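Local coordinates for protein oxidoreductase (Listeria innocua, PDB 3E18) that binds NAD and is probably a dehydrogenase of the GFO/IDH/MocA oxidoreductase family, its substrate not established, at residues 94-98 / 175-180; 182-186 / 330-335. All blocks are in the same frame, centred on the assembly; numbering follows the deposited sequence. Where two conformers were deposited one is given.

Contact 1 of 2, residues 94-98 / 175-180; sequences CEKPV and LDWGVH. With NAD (nicotinamide-adenine-dinucleotide), chain E; GOL (glycerol), chain G.
K96 reaches D176 in a salt bridge, its NZ lying 3.2 Å from OD1 of D176. The lysine is modelled in two conformers, and its side-chain contacts given here are those of one of them. The ammonium meets that oxygen on the anti side, 21° out of the carboxylate plane, and OD1 also accepts hydrogen bonds from O2 and O3 of a glycerol molecule, probably carried over from crystallisation. NZ donates to glycerol O2 as well, so ammonium, carboxylate and polyol share one small polar network. The lysine arrives there by a folded route: CG sits between its own backbone N and carbonyl carbon (chi1 62°), and the chain bends at each later torsion.

That fold lays the aliphatic part against the helix. CD stands over one face of the H180 imidazole in a CH-pi contact, 3.6 Å from the ring centroid, and also touches CG1 of V179. P97, which follows a cis peptide bond, adds apolar contact, its CG lying 4.1 Å from CD2 of L175.

Cofactor bonds come from the 94-98 side. E95 OE1 accepts the carboxamide N7N of NAD at 2.9 Å in a nearly straight bond (163°) and also takes the backbone N-H of K96; H20 and H122 hold its OE2. The carbonyl O of K96 accepts the ribose hydroxyl O2D at 2.6 Å. An E-K-P sequence with a cis proline after a Rossmann strand, faced by D176 and H180 one turn apart on a helix, is consistent with the nicotinamide-side cleft as in other GFO/IDH/MocA enzymes.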
# COMPACT_ATOMS: atom_id res chain seq x y z
N CYS A 94 -23.17 -22.92 5.73
CA CYS A 94 -23.59 -21.54 5.59
C CYS A 94 -22.62 -20.75 4.72
O CYS A 94 -21.42 -20.78 4.93
CB CYS A 94 -23.72 -20.89 6.97
SG CYS A 94 -24.44 -19.25 6.95
N GLU A 95 -23.17 -20.04 3.75
CA GLU A 95 -22.38 -19.11 2.95
C GLU A 95 -21.71 -17.99 3.75
O GLU A 95 -22.19 -17.58 4.80
CB GLU A 95 -23.23 -18.51 1.85
CG GLU A 95 -23.14 -19.28 0.55
CD GLU A 95 -21.72 -19.35 -0.03
OE1 GLU A 95 -20.78 -18.68 0.47
OE2 GLU A 95 -21.52 -20.11 -0.99
N LYS A 96 -20.56 -17.54 3.24
CA LYS A 96 -19.82 -16.38 3.76
C LYS A 96 -20.59 -15.08 3.53
O LYS A 96 -21.38 -14.99 2.58
CB LYS A 96 -18.44 -16.30 3.07
CG LYS A 96 -18.47 -16.10 1.54
CD LYS A 96 -17.97 -14.71 1.11
CE LYS A 96 -19.05 -13.66 0.86
NZ LYS A 96 -19.48 -13.54 -0.56
N PRO A 97 -20.43 -14.07 4.42
CA PRO A 97 -19.87 -14.09 5.77
C PRO A 97 -20.94 -14.83 6.58
O PRO A 97 -22.13 -14.67 6.28
CB PRO A 97 -19.80 -12.61 6.15
CG PRO A 97 -20.79 -11.93 5.31
CD PRO A 97 -20.86 -12.72 4.02
N VAL A 98 -20.55 -15.69 7.51
CA VAL A 98 -21.55 -16.55 8.11
C VAL A 98 -22.56 -15.74 8.90
O VAL A 98 -23.75 -15.99 8.81
CB VAL A 98 -20.99 -17.70 8.94
CG1 VAL A 98 -20.38 -18.71 8.02
CG2 VAL A 98 -20.00 -17.21 9.99
N LEU A 175 -17.58 -7.12 3.67
CA LEU A 175 -18.37 -8.32 3.94
C LEU A 175 -18.48 -9.27 2.73
O LEU A 175 -18.75 -10.45 2.88
CB LEU A 175 -19.75 -7.90 4.48
CG LEU A 175 -19.68 -7.36 5.91
CD1 LEU A 175 -21.03 -6.78 6.35
CD2 LEU A 175 -19.24 -8.44 6.86
N ASP A 176 -18.25 -8.75 1.54
CA ASP A 176 -18.37 -9.54 0.32
C ASP A 176 -17.03 -10.19 -0.04
O ASP A 176 -16.87 -11.40 0.08
CB ASP A 176 -18.88 -8.66 -0.81
CG ASP A 176 -19.28 -9.44 -2.04
OD1 ASP A 176 -19.15 -10.68 -2.06
OD2 ASP A 176 -19.73 -8.79 -3.01
N TRP A 177 -16.07 -9.39 -0.48
CA TRP A 177 -14.78 -9.92 -0.89
C TRP A 177 -13.80 -9.96 0.27
O TRP A 177 -12.94 -10.84 0.35
CB TRP A 177 -14.22 -9.08 -2.02
CG TRP A 177 -14.42 -9.68 -3.36
CD1 TRP A 177 -15.30 -9.27 -4.32
CD2 TRP A 177 -13.74 -10.82 -3.90
NE1 TRP A 177 -15.21 -10.07 -5.43
CE2 TRP A 177 -14.25 -11.03 -5.20
CE3 TRP A 177 -12.73 -11.67 -3.42
CZ2 TRP A 177 -13.80 -12.07 -6.02
CZ3 TRP A 177 -12.27 -12.69 -4.25
CH2 TRP A 177 -12.81 -12.88 -5.53
N GLY A 178 -13.91 -9.00 1.17
CA GLY A 178 -12.99 -8.90 2.30
C GLY A 178 -12.91 -10.17 3.11
O GLY A 178 -11.82 -10.61 3.45
N VAL A 179 -14.06 -10.77 3.40
CA VAL A 179 -14.10 -12.01 4.15
C VAL A 179 -13.28 -13.13 3.47
O VAL A 179 -12.56 -13.83 4.14
CB VAL A 179 -15.56 -12.46 4.51
CG1 VAL A 179 -16.38 -12.59 3.29
CG2 VAL A 179 -15.58 -13.75 5.30
N HIS A 180 -13.37 -13.26 2.14
CA HIS A 180 -12.53 -14.23 1.42
C HIS A 180 -11.04 -13.96 1.60
O HIS A 180 -10.26 -14.87 1.87
CB HIS A 180 -12.78 -14.16 -0.08
CG HIS A 180 -14.04 -14.81 -0.51
ND1 HIS A 180 -14.43 -16.06 -0.09
CD2 HIS A 180 -14.99 -14.40 -1.40
CE1 HIS A 180 -15.56 -16.39 -0.68
NE2 HIS A 180 -15.92 -15.40 -1.48
PA NAD E . -29.14 -13.66 -4.24
O1A NAD E . -28.77 -13.90 -5.66
O2A NAD E . -29.85 -12.39 -4.02
O5B NAD E . -30.00 -14.89 -3.68
C5B NAD E . -30.46 -14.99 -2.36
C4B NAD E . -31.73 -15.84 -2.38
O4B NAD E . -32.20 -16.09 -1.07
C3B NAD E . -32.86 -15.12 -3.12
O3B NAD E . -33.37 -15.97 -4.12
C2B NAD E . -33.89 -14.86 -2.05
O2B NAD E . -35.21 -14.91 -2.54
C1B NAD E . -33.60 -15.95 -1.04
N9A NAD E . -34.04 -15.62 0.33
C8A NAD E . -34.01 -14.40 0.95
N7A NAD E . -34.50 -14.55 2.21
C5A NAD E . -34.83 -15.85 2.39
C6A NAD E . -35.38 -16.54 3.46
N6A NAD E . -35.49 -15.92 4.64
N1A NAD E . -35.62 -17.90 3.35
C2A NAD E . -35.33 -18.57 2.18
N3A NAD E . -34.79 -17.87 1.11
C4A NAD E . -34.55 -16.54 1.21
O3 NAD E . -27.80 -13.70 -3.33
PN NAD E . -26.46 -14.48 -3.71
O1N NAD E . -25.57 -13.58 -4.49
O2N NAD E . -26.77 -15.84 -4.20
O5D NAD E . -25.76 -14.62 -2.24
C5D NAD E . -26.36 -15.31 -1.16
C4D NAD E . -25.28 -15.66 -0.11
O4D NAD E . -24.19 -16.30 -0.74
C3D NAD E . -24.70 -14.44 0.58
O3D NAD E . -24.37 -14.78 1.92
C2D NAD E . -23.41 -14.16 -0.16
O2D NAD E . -22.46 -13.58 0.72
C1D NAD E . -22.99 -15.56 -0.59
N1N NAD E . -22.13 -15.63 -1.80
C2N NAD E . -20.94 -16.28 -1.67
C3N NAD E . -20.06 -16.42 -2.73
C7N NAD E . -18.88 -17.34 -2.58
O7N NAD E . -17.88 -17.33 -3.56
N7N NAD E . -18.81 -18.16 -1.53
C4N NAD E . -20.42 -15.91 -3.99
C5N NAD E . -21.64 -15.26 -4.13
C6N NAD E . -22.50 -15.13 -3.03
C1 GOL G . -17.10 -13.89 -5.33
O1 GOL G . -16.72 -15.04 -4.59
C2 GOL G . -17.88 -12.89 -4.48
O2 GOL G . -18.08 -13.36 -3.16
C3 GOL G . -19.22 -12.61 -5.18
O3 GOL G . -20.07 -11.78 -4.42

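Contact 2 of 2, residues 182-186 / 330-335; sequences LDQLL and QVLKLI
V331 fits against the backbone of helix 173-188 at D183, where the alpha carbons of these two residues are 5.9 Å apart. Its CG2 does most of the touching, resting 3.7 Å from CA of D183 and also meeting CD2 of L186. The branch can do so because CG1 is turned anti to the backbone N (chi1 174°), which leaves CG2 beside that nitrogen. D183 is buried here as well; its OD1 comes near the same methyl, while R126 engages the carboxylate in a salt bridge.

The close packing continues through leucines. CD2 of L334 lies between two partners one helical turn apart, CD1 of L186 at 3.8 Å and CD2 of L182 at 3.9 Å. The other branch of L182 goes to I335, its CD1 lying 3.7 Å from CG1 of that residue. All these meetings are methyl or methylene contacts at ordinary van der Waals distance. The axes of the short segments approach to 9.9 Å at 123° between their N-to-C directions, a steeply inclined crossing of two helices. Here the helix 173-188 lies on the C-terminal domain's large mixed sheet, with L182 and L185 touching I216 and I226. Helix 325-344 packs at its flank, and L182 and L186 touch both that helix and the sheet; L332 of helix 325-344 turns to helix 102-115 of the Rossmann domain.

Looser contact occurs at the Q330 end. Q330 is exposed; its CB is 4.2 Å from CD2 of L186, but its amide leads away from the interface. L186, itself partly exposed, borders this margin.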
# COMPACT_ATOMS: atom_id res chain seq x y z
N LEU A 182 -9.45 -12.04 3.82
CA LEU A 182 -8.98 -12.05 5.21
C LEU A 182 -8.91 -13.47 5.75
O LEU A 182 -8.06 -13.80 6.62
CB LEU A 182 -9.91 -11.22 6.08
CG LEU A 182 -9.97 -9.71 5.79
CD1 LEU A 182 -11.15 -9.11 6.49
CD2 LEU A 182 -8.68 -8.97 6.15
N ASP A 183 -9.83 -14.30 5.27
CA ASP A 183 -9.87 -15.72 5.64
C ASP A 183 -8.66 -16.47 5.07
O ASP A 183 -8.00 -17.23 5.80
CB ASP A 183 -11.18 -16.37 5.21
CG ASP A 183 -11.20 -17.84 5.51
OD1 ASP A 183 -11.26 -18.23 6.71
OD2 ASP A 183 -11.11 -18.61 4.54
N GLN A 184 -8.36 -16.24 3.79
CA GLN A 184 -7.09 -16.70 3.17
C GLN A 184 -5.89 -16.33 4.03
O GLN A 184 -5.08 -17.19 4.38
CB GLN A 184 -6.91 -16.08 1.80
CG GLN A 184 -7.69 -16.81 0.68
CD GLN A 184 -7.58 -16.13 -0.68
OE1 GLN A 184 -7.03 -15.03 -0.81
NE2 GLN A 184 -8.10 -16.78 -1.69
N LEU A 185 -5.81 -15.07 4.42
CA LEU A 185 -4.65 -14.57 5.17
C LEU A 185 -4.49 -15.22 6.53
O LEU A 185 -3.38 -15.58 6.96
CB LEU A 185 -4.77 -13.05 5.34
CG LEU A 185 -3.69 -12.33 6.17
CD1 LEU A 185 -2.34 -12.33 5.46
CD2 LEU A 185 -4.16 -10.92 6.47
N LEU A 186 -5.61 -15.33 7.24
CA LEU A 186 -5.59 -15.88 8.61
C LEU A 186 -5.43 -17.41 8.61
O LEU A 186 -4.88 -18.01 9.54
CB LEU A 186 -6.85 -15.42 9.36
CG LEU A 186 -6.67 -14.31 10.40
CD1 LEU A 186 -5.84 -13.14 9.88
CD2 LEU A 186 -8.00 -13.81 10.96
N GLN A 330 -12.35 -15.77 14.26
CA GLN A 330 -11.23 -14.81 14.25
C GLN A 330 -11.30 -13.87 13.06
O GLN A 330 -10.98 -12.69 13.17
CB GLN A 330 -9.88 -15.51 14.31
CG GLN A 330 -9.64 -16.31 15.59
CD GLN A 330 -9.60 -15.45 16.86
OE1 GLN A 330 -9.20 -14.28 16.83
NE2 GLN A 330 -10.00 -16.04 17.98
N VAL A 331 -11.74 -14.39 11.91
CA VAL A 331 -12.00 -13.54 10.75
C VAL A 331 -13.09 -12.51 11.07
O VAL A 331 -12.91 -11.33 10.80
CB VAL A 331 -12.36 -14.36 9.51
CG1 VAL A 331 -12.77 -13.45 8.34
CG2 VAL A 331 -11.17 -15.22 9.11
N LEU A 332 -14.19 -12.94 11.69
CA LEU A 332 -15.29 -12.01 11.98
C LEU A 332 -14.87 -10.94 12.99
O LEU A 332 -15.27 -9.79 12.85
CB LEU A 332 -16.55 -12.75 12.46
CG LEU A 332 -17.29 -13.67 11.48
CD1 LEU A 332 -18.38 -14.43 12.23
CD2 LEU A 332 -17.90 -12.94 10.31
N LYS A 333 -14.03 -11.31 13.95
CA LYS A 333 -13.43 -10.36 14.87
C LYS A 333 -12.51 -9.38 14.14
O LYS A 333 -12.44 -8.21 14.52
CB LYS A 333 -12.62 -11.11 15.94
CG LYS A 333 -13.42 -11.61 17.12
CD LYS A 333 -12.49 -12.21 18.18
CE LYS A 333 -11.90 -11.16 19.13
NZ LYS A 333 -12.93 -10.54 20.03
N LEU A 334 -11.83 -9.85 13.09
CA LEU A 334 -10.97 -8.99 12.28
C LEU A 334 -11.79 -7.99 11.47
O LEU A 334 -11.43 -6.82 11.37
CB LEU A 334 -10.04 -9.83 11.37
CG LEU A 334 -9.04 -9.13 10.43
CD1 LEU A 334 -8.22 -8.10 11.17
CD2 LEU A 334 -8.11 -10.14 9.78
N ILE A 335 -12.90 -8.45 10.90
CA ILE A 335 -13.83 -7.57 10.21
C ILE A 335 -14.39 -6.47 11.14
O ILE A 335 -14.52 -5.30 10.74
CB ILE A 335 -14.95 -8.39 9.55
CG1 ILE A 335 -14.40 -9.13 8.32
CG2 ILE A 335 -16.11 -7.50 9.13
CD1 ILE A 335 -15.33 -10.22 7.76

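How the contacts relate
Both contacts are buried and both use helix 173-188, contact 1 near its start and contact 2 one to two turns on, with centres 10 Å apart. Contact 1 bridges the Rossmann domain and this helix beside the cofactor, and its chemistry is mixed: charge, ring face and ligand bonds. Contact 2 is mainly apolar, joins helix to helix, and reaches an exposed margin at Q330. They meet directly, since CB of V179 lies 3.9 Å from CD1 of I335 and CG2 of V98 lies 3.9 Å from CD1 of L332. Helix 325-344 thus packs against both partners of contact 1, continuing its apolar side away from NAD.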